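Local coordinates for protein CrataBL (Crataeva tapia, PDB 4IHZ) that inhibits trypsin, and probably factor Xa more strongly, and probably also acts as a lectin for glucose and N-acetylglucosamine, at residues A[21-26]-A[76-81]; A[34-39]-A[99-104]; A[66-71]-A[109-114]; A[119-124]-A[158-163]; A[133-138]-A[153-158]. All blocks are in the same frame, centred on the assembly; numbering follows the deposited sequence. Where two conformers were deposited one is given.

Interaction 1 (A[21-26]-A[76-81]); sequences PDNLRK and DLWFCP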
# COMPACT_ATOMS: atom_id res chain seq x y z
N PRO A 21 11.15 6.66 -4.16
CA PRO A 21 10.64 5.43 -4.80
C PRO A 21 10.63 5.55 -6.32
O PRO A 21 10.26 6.59 -6.89
CB PRO A 21 9.21 5.32 -4.26
CG PRO A 21 9.27 6.02 -2.90
CD PRO A 21 10.16 7.23 -3.20
N ASP A 22 11.06 4.49 -7.00
CA ASP A 22 11.08 4.51 -8.45
C ASP A 22 9.74 4.82 -9.09
O ASP A 22 9.69 5.49 -10.15
CB ASP A 22 11.62 3.20 -8.99
CG ASP A 22 13.06 3.29 -9.42
OD1 ASP A 22 13.66 4.41 -9.56
OD2 ASP A 22 13.62 2.19 -9.68
N ASN A 23 8.63 4.36 -8.49
CA ASN A 23 7.35 4.59 -9.19
C ASN A 23 7.03 6.07 -9.31
O ASN A 23 6.39 6.50 -10.27
CB ASN A 23 6.19 3.82 -8.52
CG ASN A 23 5.63 4.55 -7.34
OD1 ASN A 23 4.71 5.33 -7.49
ND2 ASN A 23 6.15 4.27 -6.14
N LEU A 24 7.55 6.85 -8.36
CA LEU A 24 7.31 8.31 -8.39
C LEU A 24 8.18 8.97 -9.44
O LEU A 24 7.80 9.99 -9.98
CB LEU A 24 7.49 8.94 -6.98
CG LEU A 24 6.47 8.49 -5.95
CD1 LEU A 24 6.71 9.21 -4.63
CD2 LEU A 24 5.04 8.84 -6.44
N ARG A 25 9.32 8.38 -9.78
CA ARG A 25 10.16 8.98 -10.83
C ARG A 25 9.49 8.80 -12.18
O ARG A 25 9.48 9.72 -13.01
CB ARG A 25 11.55 8.34 -10.82
CG ARG A 25 12.25 8.63 -9.50
CD ARG A 25 13.66 8.03 -9.51
NE ARG A 25 14.52 8.83 -10.38
CZ ARG A 25 15.84 8.83 -10.26
NH1 ARG A 25 16.39 8.06 -9.36
NH2 ARG A 25 16.58 9.61 -11.06
N LYS A 26 8.89 7.63 -12.35
CA LYS A 26 8.22 7.27 -13.61
C LYS A 26 6.93 8.08 -13.77
O LYS A 26 6.63 8.55 -14.88
CB LYS A 26 7.98 5.76 -13.67
CG LYS A 26 7.29 5.27 -14.98
CD LYS A 26 8.26 5.22 -16.15
CE LYS A 26 7.50 5.05 -17.47
NZ LYS A 26 8.41 5.18 -18.64
N ASP A 76 1.26 12.10 -1.73
CA ASP A 76 -0.14 11.92 -2.12
C ASP A 76 -0.30 11.23 -3.44
O ASP A 76 -1.34 10.65 -3.68
CB ASP A 76 -0.87 13.26 -2.13
CG ASP A 76 -1.04 13.82 -0.74
OD1 ASP A 76 -0.89 13.06 0.26
OD2 ASP A 76 -1.35 15.00 -0.64
N LEU A 77 0.70 11.31 -4.32
CA LEU A 77 0.71 10.55 -5.56
C LEU A 77 1.32 9.18 -5.26
O LEU A 77 2.24 9.07 -4.44
CB LEU A 77 1.57 11.23 -6.62
CG LEU A 77 1.01 12.52 -7.21
CD1 LEU A 77 2.11 13.08 -8.13
CD2 LEU A 77 -0.28 12.17 -7.94
N TRP A 78 0.71 8.13 -5.83
CA TRP A 78 1.32 6.79 -5.69
C TRP A 78 0.83 5.96 -6.87
O TRP A 78 -0.37 5.78 -7.05
CB TRP A 78 0.86 6.15 -4.37
CG TRP A 78 1.72 5.03 -3.99
CD1 TRP A 78 1.40 3.71 -3.91
CD2 TRP A 78 3.10 5.14 -3.64
NE1 TRP A 78 2.50 2.97 -3.54
CE2 TRP A 78 3.56 3.82 -3.35
CE3 TRP A 78 3.98 6.22 -3.51
CZ2 TRP A 78 4.89 3.55 -2.96
CZ3 TRP A 78 5.31 5.94 -3.13
CH2 TRP A 78 5.74 4.62 -2.83
N PHE A 79 1.77 5.39 -7.61
CA PHE A 79 1.43 4.77 -8.88
C PHE A 79 1.44 3.26 -8.81
O PHE A 79 1.22 2.59 -9.83
CB PHE A 79 2.40 5.25 -9.95
CG PHE A 79 2.27 6.72 -10.20
CD1 PHE A 79 1.21 7.21 -11.00
CD2 PHE A 79 3.13 7.64 -9.57
CE1 PHE A 79 1.05 8.59 -11.22
CE2 PHE A 79 2.96 9.03 -9.78
CZ PHE A 79 1.92 9.50 -10.62
N CYS A 80 1.63 2.73 -7.61
CA CYS A 80 1.67 1.27 -7.40
C CYS A 80 0.41 0.87 -6.66
O CYS A 80 -0.13 1.64 -5.88
CB CYS A 80 2.89 0.89 -6.52
SG CYS A 80 4.45 1.18 -7.37
N PRO A 81 -0.05 -0.37 -6.86
CA PRO A 81 -1.12 -0.85 -6.00
C PRO A 81 -0.66 -1.17 -4.59
O PRO A 81 -1.45 -1.11 -3.67
CB PRO A 81 -1.58 -2.17 -6.67
CG PRO A 81 -0.82 -2.30 -7.93
CD PRO A 81 0.28 -1.29 -7.98
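In this beta-trefoil of the Kunitz inhibitor family, the short helix 22-26 packs against the loop after strand 69-72 through N23, whose amide meets W78, F79 and C80 at once. Its OD1 accepts the F79 backbone N-H at 2.9 Å, the donor standing above the carbonyl plane rather than on a lone pair. ND2 lies over one face of the W78 indole, 3.4 Å from CH2, with amide and ring planes 78° apart. N23 CB rests 3.4 Å from SG of C80, which is disulfide-bonded to C33. P21 CG comes to the edge of the same indole. L24 reaches the loop with both methyls: CD1 lies 3.9 Å from W78 CZ3, and CD2 lies at the edge of the F79 ring. Beyond the contact, W78 packs on W78 of the second subunit, and F79 touches a glycan sugar. One asparagine thus joins helix, disulfide loop and indole, its buried amide oxygen satisfied by a loop N-H.

Interaction 2 (A[34-39]-A[99-104]); sequences PLDLIT and VTTGGT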
# COMPACT_ATOMS: atom_id res chain seq x y z
N PRO A 34 6.50 -5.11 -8.27
CA PRO A 34 7.12 -6.18 -7.51
C PRO A 34 8.43 -5.76 -6.85
O PRO A 34 8.84 -6.41 -5.89
CB PRO A 34 7.37 -7.28 -8.54
CG PRO A 34 7.14 -6.67 -9.85
CD PRO A 34 6.33 -5.44 -9.70
N LEU A 35 9.08 -4.71 -7.36
CA LEU A 35 10.39 -4.30 -6.82
C LEU A 35 10.59 -2.80 -6.97
O LEU A 35 11.37 -2.35 -7.81
CB LEU A 35 11.51 -5.08 -7.52
CG LEU A 35 12.79 -5.09 -6.67
CD1 LEU A 35 12.76 -6.27 -5.73
CD2 LEU A 35 13.99 -5.18 -7.61
N ASP A 36 9.90 -2.06 -6.13
CA ASP A 36 9.90 -0.61 -6.25
C ASP A 36 11.06 -0.08 -5.41
O ASP A 36 10.93 0.14 -4.21
CB ASP A 36 8.56 -0.05 -5.76
CG ASP A 36 8.40 1.44 -6.04
OD1 ASP A 36 8.77 1.90 -7.16
OD2 ASP A 36 7.91 2.18 -5.13
N LEU A 37 12.20 0.09 -6.07
CA LEU A 37 13.44 0.50 -5.41
C LEU A 37 13.37 1.92 -4.90
O LEU A 37 12.54 2.71 -5.35
CB LEU A 37 14.60 0.39 -6.41
CG LEU A 37 14.85 -1.00 -6.97
CD1 LEU A 37 15.85 -0.79 -8.09
CD2 LEU A 37 15.39 -1.97 -5.90
N ILE A 38 14.29 2.26 -4.00
CA ILE A 38 14.42 3.64 -3.56
C ILE A 38 15.71 4.12 -4.23
O ILE A 38 16.81 3.64 -3.89
CB ILE A 38 14.60 3.72 -2.01
CG1 ILE A 38 13.39 3.13 -1.26
CG2 ILE A 38 14.86 5.19 -1.56
CD1 ILE A 38 12.08 3.80 -1.59
N THR A 39 15.59 5.04 -5.18
CA THR A 39 16.74 5.43 -5.99
C THR A 39 17.13 6.87 -5.77
O THR A 39 16.31 7.71 -5.37
CB THR A 39 16.52 5.18 -7.50
OG1 THR A 39 15.34 5.87 -7.91
CG2 THR A 39 16.38 3.65 -7.76
N VAL A 99 16.35 -2.46 -0.76
CA VAL A 99 15.21 -1.74 -0.11
C VAL A 99 14.13 -1.55 -1.15
O VAL A 99 14.42 -1.15 -2.27
CB VAL A 99 15.67 -0.40 0.47
CG1 VAL A 99 14.47 0.34 1.12
CG2 VAL A 99 16.73 -0.59 1.55
N THR A 100 12.87 -1.78 -0.77
CA THR A 100 11.75 -1.45 -1.68
C THR A 100 10.62 -0.86 -0.90
O THR A 100 10.61 -0.92 0.33
CB THR A 100 11.19 -2.66 -2.42
OG1 THR A 100 10.49 -3.50 -1.48
CG2 THR A 100 12.32 -3.48 -3.09
N THR A 101 9.63 -0.35 -1.63
CA THR A 101 8.39 -0.05 -0.96
C THR A 101 7.49 -1.30 -1.03
O THR A 101 7.94 -2.38 -1.41
CB THR A 101 7.66 1.17 -1.59
OG1 THR A 101 7.30 0.83 -2.92
CG2 THR A 101 8.59 2.45 -1.62
N GLY A 102 6.23 -1.19 -0.64
CA GLY A 102 5.31 -2.30 -0.80
C GLY A 102 5.29 -3.22 0.41
O GLY A 102 4.71 -4.32 0.34
N GLY A 103 5.87 -2.77 1.52
CA GLY A 103 5.85 -3.51 2.78
C GLY A 103 4.54 -3.43 3.54
O GLY A 103 3.53 -2.92 3.06
N THR A 104 4.56 -3.95 4.76
CA THR A 104 3.35 -4.00 5.60
C THR A 104 3.75 -3.47 6.98
O THR A 104 4.81 -3.87 7.50
CB THR A 104 2.81 -5.45 5.65
OG1 THR A 104 2.43 -5.85 4.33
CG2 THR A 104 1.55 -5.53 6.52
O HOH W 1 8.27 -3.44 -4.03
O HOH W 2 16.29 0.32 -3.27
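D36 and T101 join the loop leading into strand 38-40 to the end of strand 96-100 inside the beta-trefoil, with backbone and side chain of both residues bonded across the contact. The D36 carbonyl O accepts the T101 backbone N-H at 2.9 Å, and also receives a CA-H...O contact from T100 CA at 3.1 Å. The D36 carboxylate then grips the same threonine by its side chain: T101 OG1 donates to OD2 over 2.7 Å, on the anti lone pair. With CG anti to the backbone N (chi1 -172°), the carboxylate is carried to this hydroxyl, while OD1 serves the backbone N-H of N23 at the start of helix 22-26. Both carboxylate oxygens are therefore used, despite their burial. T100 OG1 turns back along its own segment and donates to T101 O at 2.8 Å. Two waters bridge the backbones: one accepts from D36 N and donates to T101 O, the other accepts from I38 N and lies within bonding distance of V99 O. Apolar groups fill the flanks. I38 meets V99 and T101 with separate carbons, and the L35 side chain crosses T100 at about a right angle, with P21 and W78 packed beside T101. I38 CD1 ends 3.7 Å from T101 CG2.

Interaction 3 (A[66-71]-A[109-114]); sequences SHNLNI and GSWFRI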
# COMPACT_ATOMS: atom_id res chain seq x y z
N SER A 66 18.43 3.48 17.45
CA SER A 66 18.76 2.10 17.76
C SER A 66 17.55 1.29 18.23
O SER A 66 17.67 0.41 19.08
CB SER A 66 19.93 2.05 18.78
OG SER A 66 21.09 2.54 18.17
N HIS A 67 16.39 1.60 17.64
CA HIS A 67 15.10 1.02 18.07
C HIS A 67 14.23 0.77 16.82
O HIS A 67 14.16 1.63 15.94
CB HIS A 67 14.41 2.00 19.04
CG HIS A 67 13.00 1.64 19.39
ND1 HIS A 67 12.68 0.94 20.53
CD2 HIS A 67 11.83 1.90 18.76
CE1 HIS A 67 11.36 0.78 20.59
NE2 HIS A 67 10.83 1.36 19.52
N ASN A 68 13.61 -0.40 16.74
CA ASN A 68 12.77 -0.76 15.57
C ASN A 68 11.79 0.32 15.20
O ASN A 68 11.08 0.85 16.07
CB ASN A 68 11.95 -2.02 15.88
CG ASN A 68 12.79 -3.29 15.89
OD1 ASN A 68 13.89 -3.32 15.37
ND2 ASN A 68 12.23 -4.36 16.49
N LEU A 69 11.73 0.64 13.91
CA LEU A 69 10.72 1.53 13.40
C LEU A 69 10.32 1.09 11.99
O LEU A 69 11.02 0.28 11.34
CB LEU A 69 11.20 2.98 13.37
CG LEU A 69 12.61 3.23 12.82
CD1 LEU A 69 12.51 3.25 11.30
CD2 LEU A 69 13.15 4.56 13.32
N ASN A 70 9.17 1.58 11.54
CA ASN A 70 8.79 1.47 10.14
C ASN A 70 9.08 2.79 9.48
O ASN A 70 9.13 3.83 10.13
CB ASN A 70 7.31 1.09 9.97
CG ASN A 70 7.00 -0.32 10.44
OD1 ASN A 70 5.88 -0.62 10.76
ND2 ASN A 70 8.04 -1.15 10.59
N ILE A 71 9.27 2.74 8.17
CA ILE A 71 9.50 3.92 7.36
C ILE A 71 8.47 3.83 6.25
O ILE A 71 8.25 2.75 5.68
CB ILE A 71 10.87 3.88 6.70
CG1 ILE A 71 11.97 3.78 7.75
CG2 ILE A 71 11.08 5.15 5.81
CD1 ILE A 71 13.35 3.55 7.12
N GLY A 109 9.35 -8.18 8.21
CA GLY A 109 10.33 -7.72 7.25
C GLY A 109 10.38 -6.20 7.19
O GLY A 109 11.15 -5.66 6.41
N SER A 110 9.61 -5.52 8.05
CA SER A 110 9.36 -4.06 7.97
C SER A 110 10.30 -3.20 8.80
O SER A 110 10.23 -1.98 8.75
CB SER A 110 7.93 -3.73 8.49
OG SER A 110 7.81 -3.92 9.93
N TRP A 111 11.13 -3.83 9.63
CA TRP A 111 11.82 -3.09 10.67
C TRP A 111 13.17 -2.54 10.24
O TRP A 111 14.08 -3.28 9.80
CB TRP A 111 11.99 -3.97 11.92
CG TRP A 111 10.64 -4.39 12.50
CD1 TRP A 111 10.13 -5.66 12.56
CD2 TRP A 111 9.64 -3.53 13.07
NE1 TRP A 111 8.89 -5.65 13.15
CE2 TRP A 111 8.56 -4.37 13.48
CE3 TRP A 111 9.55 -2.14 13.29
CZ2 TRP A 111 7.40 -3.86 14.10
CZ3 TRP A 111 8.39 -1.63 13.91
CH2 TRP A 111 7.33 -2.49 14.30
N PHE A 112 13.29 -1.23 10.39
CA PHE A 112 14.58 -0.54 10.22
C PHE A 112 14.93 0.13 11.53
O PHE A 112 14.10 0.23 12.45
CB PHE A 112 14.44 0.53 9.13
CG PHE A 112 14.17 -0.02 7.76
CD1 PHE A 112 15.21 -0.14 6.84
CD2 PHE A 112 12.85 -0.39 7.38
CE1 PHE A 112 14.98 -0.64 5.57
CE2 PHE A 112 12.60 -0.89 6.11
CZ PHE A 112 13.64 -1.00 5.19
N ARG A 113 16.16 0.64 11.63
CA ARG A 113 16.51 1.51 12.74
C ARG A 113 17.36 2.64 12.21
O ARG A 113 18.02 2.49 11.18
CB ARG A 113 17.33 0.77 13.83
CG ARG A 113 16.57 -0.41 14.40
CD ARG A 113 17.42 -1.18 15.40
NE ARG A 113 16.64 -2.32 15.85
CZ ARG A 113 16.96 -3.11 16.87
NH1 ARG A 113 18.07 -2.87 17.56
NH2 ARG A 113 16.16 -4.12 17.17
N ILE A 114 17.36 3.75 12.95
CA ILE A 114 18.28 4.87 12.71
C ILE A 114 19.37 4.74 13.77
O ILE A 114 19.07 4.68 14.97
CB ILE A 114 17.58 6.22 12.86
CG1 ILE A 114 16.47 6.35 11.80
CG2 ILE A 114 18.60 7.37 12.71
CD1 ILE A 114 15.56 7.60 11.98
O HOH W 3 15.83 3.73 15.45
O HOH W 4 9.11 -0.05 7.25
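L69 and F112 form a single antiparallel, hydrogen-bonded pair where strands 69-71 and 112-114 of the beta-trefoil cross at 98°: L69 N donates to F112 O at 2.8 Å and F112 N to L69 O at 2.9 Å. S66 N adds a third backbone bond, to I114 O. On one flank R113 runs extended past H67 and grips N68 side-on, NE and NH2 each donating to OD1 at 3.0 Å. OD1 lies in the guanidinium plane, yet both nitrogens reach it from the same face of the amide, well above the carbonyl plane. N68 ND2 is held in turn by G129 O and Q56 OE1, which fixes the rotation of the amide. N70 ND2, 3.2 Å from CE3, and S110 OG lie over one face of the W111 indole; N68 ND2 stands farther off over the opposite face, toward the rim. N70 ND2 also makes weak bonds to S110 OG and O, while its OD1 takes the R106 backbone N-H; S110 OG is hydrogen-bonded to S107 O. Two waters lie between the diverging backbones, one accepting from both H67 N and I114 N, the other accepting from I71 N close to S110 O. L69 CD2 meets I114 CG1. I71 CD1 sits over the F112 ring face in a CH-pi contact, 4.2 Å from its centroid.

Interaction 4 (A[119-124]-A[158-163]); sequences DSYKLV and VRFTRA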
# COMPACT_ATOMS: atom_id res chain seq x y z
N ASP A 119 29.45 11.52 13.04
CA ASP A 119 28.64 12.64 13.54
C ASP A 119 27.33 12.71 12.81
O ASP A 119 26.56 13.67 12.99
CB ASP A 119 29.36 13.97 13.37
CG ASP A 119 30.29 14.27 14.52
OD1 ASP A 119 30.03 13.79 15.66
OD2 ASP A 119 31.28 14.98 14.30
N SER A 120 27.06 11.68 12.03
CA SER A 120 25.77 11.62 11.32
C SER A 120 25.02 10.34 11.70
O SER A 120 25.15 9.84 12.83
CB SER A 120 25.95 11.69 9.81
OG SER A 120 26.73 10.63 9.35
N TYR A 121 24.20 9.83 10.78
CA TYR A 121 23.38 8.68 11.05
C TYR A 121 23.57 7.65 9.97
O TYR A 121 24.17 7.93 8.92
CB TYR A 121 21.90 9.09 11.16
CG TYR A 121 21.59 10.03 12.29
CD1 TYR A 121 21.40 9.53 13.60
CD2 TYR A 121 21.52 11.40 12.09
CE1 TYR A 121 21.12 10.40 14.66
CE2 TYR A 121 21.25 12.27 13.16
CZ TYR A 121 21.04 11.74 14.43
OH TYR A 121 20.76 12.58 15.50
N LYS A 122 23.05 6.46 10.20
CA LYS A 122 22.87 5.50 9.15
C LYS A 122 21.54 4.80 9.36
O LYS A 122 21.00 4.75 10.47
CB LYS A 122 23.99 4.47 9.15
CG LYS A 122 24.04 3.58 10.38
CD LYS A 122 25.20 2.61 10.30
CE LYS A 122 25.28 1.82 11.61
NZ LYS A 122 26.40 0.82 11.58
N LEU A 123 20.98 4.30 8.26
CA LEU A 123 19.83 3.39 8.34
C LEU A 123 20.33 1.96 8.34
O LEU A 123 21.32 1.61 7.66
CB LEU A 123 18.91 3.60 7.12
CG LEU A 123 18.26 4.96 6.99
CD1 LEU A 123 17.36 4.89 5.71
CD2 LEU A 123 17.43 5.27 8.20
N VAL A 124 19.65 1.12 9.12
CA VAL A 124 19.94 -0.31 9.11
C VAL A 124 18.60 -1.02 8.94
O VAL A 124 17.54 -0.48 9.29
CB VAL A 124 20.66 -0.78 10.42
CG1 VAL A 124 21.93 0.06 10.64
CG2 VAL A 124 19.71 -0.68 11.61
N VAL A 158 23.98 9.39 6.51
CA VAL A 158 22.84 10.23 6.16
C VAL A 158 22.52 11.24 7.24
O VAL A 158 22.92 11.11 8.41
CB VAL A 158 21.52 9.40 5.85
CG1 VAL A 158 21.75 8.45 4.65
CG2 VAL A 158 21.03 8.60 7.12
N ARG A 159 21.78 12.25 6.80
CA ARG A 159 21.22 13.27 7.65
C ARG A 159 19.75 13.38 7.29
O ARG A 159 19.31 12.84 6.26
CB ARG A 159 21.94 14.59 7.37
CG ARG A 159 21.86 15.04 5.89
CD ARG A 159 22.86 16.19 5.58
NE ARG A 159 22.86 16.49 4.14
CZ ARG A 159 22.07 17.38 3.56
NH1 ARG A 159 21.24 18.14 4.28
NH2 ARG A 159 22.11 17.55 2.24
N PHE A 160 19.00 14.09 8.11
CA PHE A 160 17.55 14.16 7.91
C PHE A 160 17.14 15.61 7.94
O PHE A 160 17.45 16.34 8.88
CB PHE A 160 16.81 13.39 9.00
CG PHE A 160 17.25 11.95 9.12
CD1 PHE A 160 16.83 11.01 8.19
CD2 PHE A 160 18.11 11.54 10.15
CE1 PHE A 160 17.24 9.68 8.28
CE2 PHE A 160 18.52 10.21 10.26
CZ PHE A 160 18.08 9.26 9.33
N THR A 161 16.49 16.04 6.87
CA THR A 161 16.01 17.41 6.80
C THR A 161 14.50 17.39 6.95
O THR A 161 13.81 16.74 6.15
CB THR A 161 16.43 18.03 5.44
OG1 THR A 161 17.85 18.19 5.43
CG2 THR A 161 15.80 19.40 5.24
N ARG A 162 13.97 18.12 7.93
CA ARG A 162 12.53 18.17 8.13
C ARG A 162 11.90 18.83 6.91
O ARG A 162 12.41 19.85 6.44
CB ARG A 162 12.17 18.94 9.40
CG ARG A 162 10.68 19.00 9.64
CD ARG A 162 10.34 19.64 10.98
NE ARG A 162 8.89 19.71 11.10
CZ ARG A 162 8.22 19.72 12.26
NH1 ARG A 162 8.87 19.66 13.42
NH2 ARG A 162 6.89 19.77 12.25
N ALA A 163 10.85 18.20 6.38
CA ALA A 163 10.12 18.75 5.23
C ALA A 163 9.03 19.63 5.72
O ALA A 163 8.40 19.33 6.71
CB ALA A 163 9.50 17.63 4.41
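Y121 meets the C-terminal strand 158-162 with backbone and side chain together. Its main chain pairs with V158 in a single antiparallel, hydrogen-bonded bridge: Y121 N donates to V158 O at 3.0 Å, and V158 N returns a straighter bond to Y121 O at 2.8 Å. Along the tyrosine side chain, CB lies 3.6 Å from V158 O and 3.7 Å from F160 CE2. CG touches the same F160 CE2, and CD2 continues along that ring, 3.9 Å from F160 CD2. Because CG of Y121 stands anti to the carbonyl carbon (Y121 chi1 -63°), the ring swings out beside F160, the planes of the Y121 and F160 rings 46° apart in an oblique pairing, with V158 O at the tyrosine's edge. The Y121 side chain also packs on I114 and R116 of strand 112-117, CD1 being the atom nearest I114, and a glycerol molecule lies close by. L123 CD2 reaches the edge of F160 at CZ, 4.2 Å away, next to the atom that Y121 meets. V158 CG2 packs over the Y121 peptide, 3.7 Å from its carbonyl O. The strands run at 99° to each other, and the V158 side chain also packs on I10 of strand 8-12, the antiparallel partner of 158-162. A lone bridge with aromatic and aliphatic side chains filling the angle fits two neighbouring strands of the six-stranded barrel of a beta-trefoil.

Interaction 5 (A[133-138]-A[153-158]); sequences CRDVGI and DRPLAV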
# COMPACT_ATOMS: atom_id res chain seq x y z
N CYS A 133 21.66 -6.22 12.66
CA CYS A 133 20.97 -5.56 11.56
C CYS A 133 21.99 -5.38 10.43
O CYS A 133 23.19 -5.47 10.65
CB CYS A 133 20.43 -4.21 12.03
SG CYS A 133 19.32 -4.28 13.47
N ARG A 134 21.50 -5.10 9.22
CA ARG A 134 22.38 -4.87 8.10
C ARG A 134 22.37 -3.39 7.74
O ARG A 134 21.31 -2.80 7.58
CB ARG A 134 21.91 -5.67 6.89
CG ARG A 134 22.25 -7.16 6.98
CD ARG A 134 21.87 -7.90 5.74
NE ARG A 134 22.07 -9.34 5.92
CZ ARG A 134 21.09 -10.25 6.04
NH1 ARG A 134 19.80 -9.91 5.98
NH2 ARG A 134 21.43 -11.53 6.22
N ASP A 135 23.54 -2.82 7.56
CA ASP A 135 23.64 -1.39 7.21
C ASP A 135 23.09 -1.17 5.81
O ASP A 135 23.36 -1.92 4.88
CB ASP A 135 25.11 -0.93 7.26
CG ASP A 135 25.68 -0.84 8.69
OD1 ASP A 135 24.95 -0.98 9.69
OD2 ASP A 135 26.89 -0.61 8.81
N VAL A 136 22.33 -0.10 5.65
CA VAL A 136 21.79 0.27 4.34
C VAL A 136 22.76 1.24 3.67
O VAL A 136 23.21 2.23 4.28
CB VAL A 136 20.44 0.95 4.50
CG1 VAL A 136 19.99 1.55 3.17
CG2 VAL A 136 19.42 -0.11 4.98
N GLY A 137 23.14 0.89 2.45
CA GLY A 137 24.05 1.70 1.66
C GLY A 137 23.55 1.87 0.26
O GLY A 137 22.41 1.50 -0.07
N ILE A 138 24.39 2.45 -0.59
CA ILE A 138 24.03 2.73 -1.97
C ILE A 138 24.71 1.68 -2.89
O ILE A 138 25.91 1.37 -2.74
CB ILE A 138 24.44 4.18 -2.37
CG1 ILE A 138 23.44 5.21 -1.86
CG2 ILE A 138 24.61 4.30 -3.89
CD1 ILE A 138 23.88 6.68 -2.15
N ASP A 153 25.50 -3.99 4.40
CA ASP A 153 26.51 -3.73 5.44
C ASP A 153 27.66 -2.78 5.10
O ASP A 153 28.72 -2.83 5.73
CB ASP A 153 27.01 -5.04 6.07
CG ASP A 153 26.10 -5.51 7.18
OD1 ASP A 153 25.71 -4.66 8.06
OD2 ASP A 153 25.78 -6.71 7.18
N ARG A 154 27.44 -1.91 4.11
CA ARG A 154 28.34 -0.76 3.81
C ARG A 154 27.55 0.53 3.99
O ARG A 154 26.83 0.96 3.08
CB ARG A 154 28.86 -0.87 2.38
CG ARG A 154 29.68 -2.12 2.16
CD ARG A 154 30.15 -2.25 0.73
NE ARG A 154 29.09 -2.69 -0.19
CZ ARG A 154 28.72 -3.95 -0.38
NH1 ARG A 154 29.27 -4.93 0.33
NH2 ARG A 154 27.78 -4.24 -1.27
N PRO A 155 27.62 1.13 5.18
CA PRO A 155 26.60 2.14 5.44
C PRO A 155 26.78 3.43 4.65
O PRO A 155 27.91 3.88 4.46
CB PRO A 155 26.73 2.41 6.93
CG PRO A 155 28.16 2.05 7.26
CD PRO A 155 28.53 0.92 6.32
N LEU A 156 25.66 3.97 4.20
CA LEU A 156 25.62 5.34 3.70
C LEU A 156 25.41 6.28 4.88
O LEU A 156 24.40 6.17 5.60
CB LEU A 156 24.45 5.50 2.70
CG LEU A 156 24.28 6.94 2.18
CD1 LEU A 156 25.45 7.42 1.33
CD2 LEU A 156 22.97 7.01 1.40
N ALA A 157 26.34 7.20 5.11
CA ALA A 157 26.07 8.25 6.11
C ALA A 157 24.97 9.20 5.65
O ALA A 157 25.06 9.77 4.55
CB ALA A 157 27.33 9.06 6.42
N VAL A 158 23.98 9.39 6.51
CA VAL A 158 22.84 10.23 6.16
C VAL A 158 22.52 11.24 7.24
O VAL A 158 22.92 11.11 8.41
CB VAL A 158 21.52 9.40 5.85
CG1 VAL A 158 21.75 8.45 4.65
CG2 VAL A 158 21.03 8.60 7.12
O HOH W 5 25.39 -4.34 11.24
O HOH W 6 24.83 -9.82 6.16
O HOH W 7 25.07 -1.59 2.32
O HOH W 8 22.28 4.46 5.75
O HOH W 9 27.00 3.37 0.74
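D153 OD1 is gripped by the backbone N-H of D135 and by a water. The N-H bond is 2.9 Å long and nearly straight at 167°, but it comes from above the carboxylate plane. A second water accepts from R134 NE and makes a weak bond to D153 OD2, so guanidinium and carboxylate are linked through water, NE and OD2 being 4.7 Å apart, although R134 CG touches OD2 directly. The two acidic groups come close as well, D135 OD1 standing 4.1 Å from D153 OD1, and the salt bridge from K122 to D135 OD1 probably eases their repulsion. D135 lies alongside the P155 ring, its OD2 3.3 Å from CG. Farther along, L156 N donates to V136 O at 3.0 Å and 176°, and V136 O also receives a water that bridges to L156 O. G137 CA passes 3.2 Å from R154 O in a CA-H...O contact, a close approach that leaves no room for a side chain there. The apolar end is made by I138 CD1 against L156 CD2. Strand 134-139 lies between 120-125 and 148-151 in its sheet, and residues 153-156 run beside it, in the link from strand 148-151 to the C-terminal strand 158-162, with the C126-C133 disulfide at the strand's start.

Overall arrangement
Interactions 1, 2 and 3 are buried, interaction 4 is partly so and interaction 5 lies at the surface. The first two adjoin: D22 OD1 of the helix in interaction 1 probably bonds T39 OG1 of interaction 2. Interactions 3, 4 and 5 share the sheet of strands 112-117, 120-125 and 134-139; V158, paired in interaction 4, merely ends the second segment of interaction 5. Interactions 3 and 4 each cross strands nearly at right angles through one antiparallel pair, the former enriched by amide and guanidinium groups, the latter chiefly apolar. Interaction 1 uses a direct bond and waters join the bonds in 2 and 3; interaction 5 relies on one carboxylate, backbone bonds and many bridging waters.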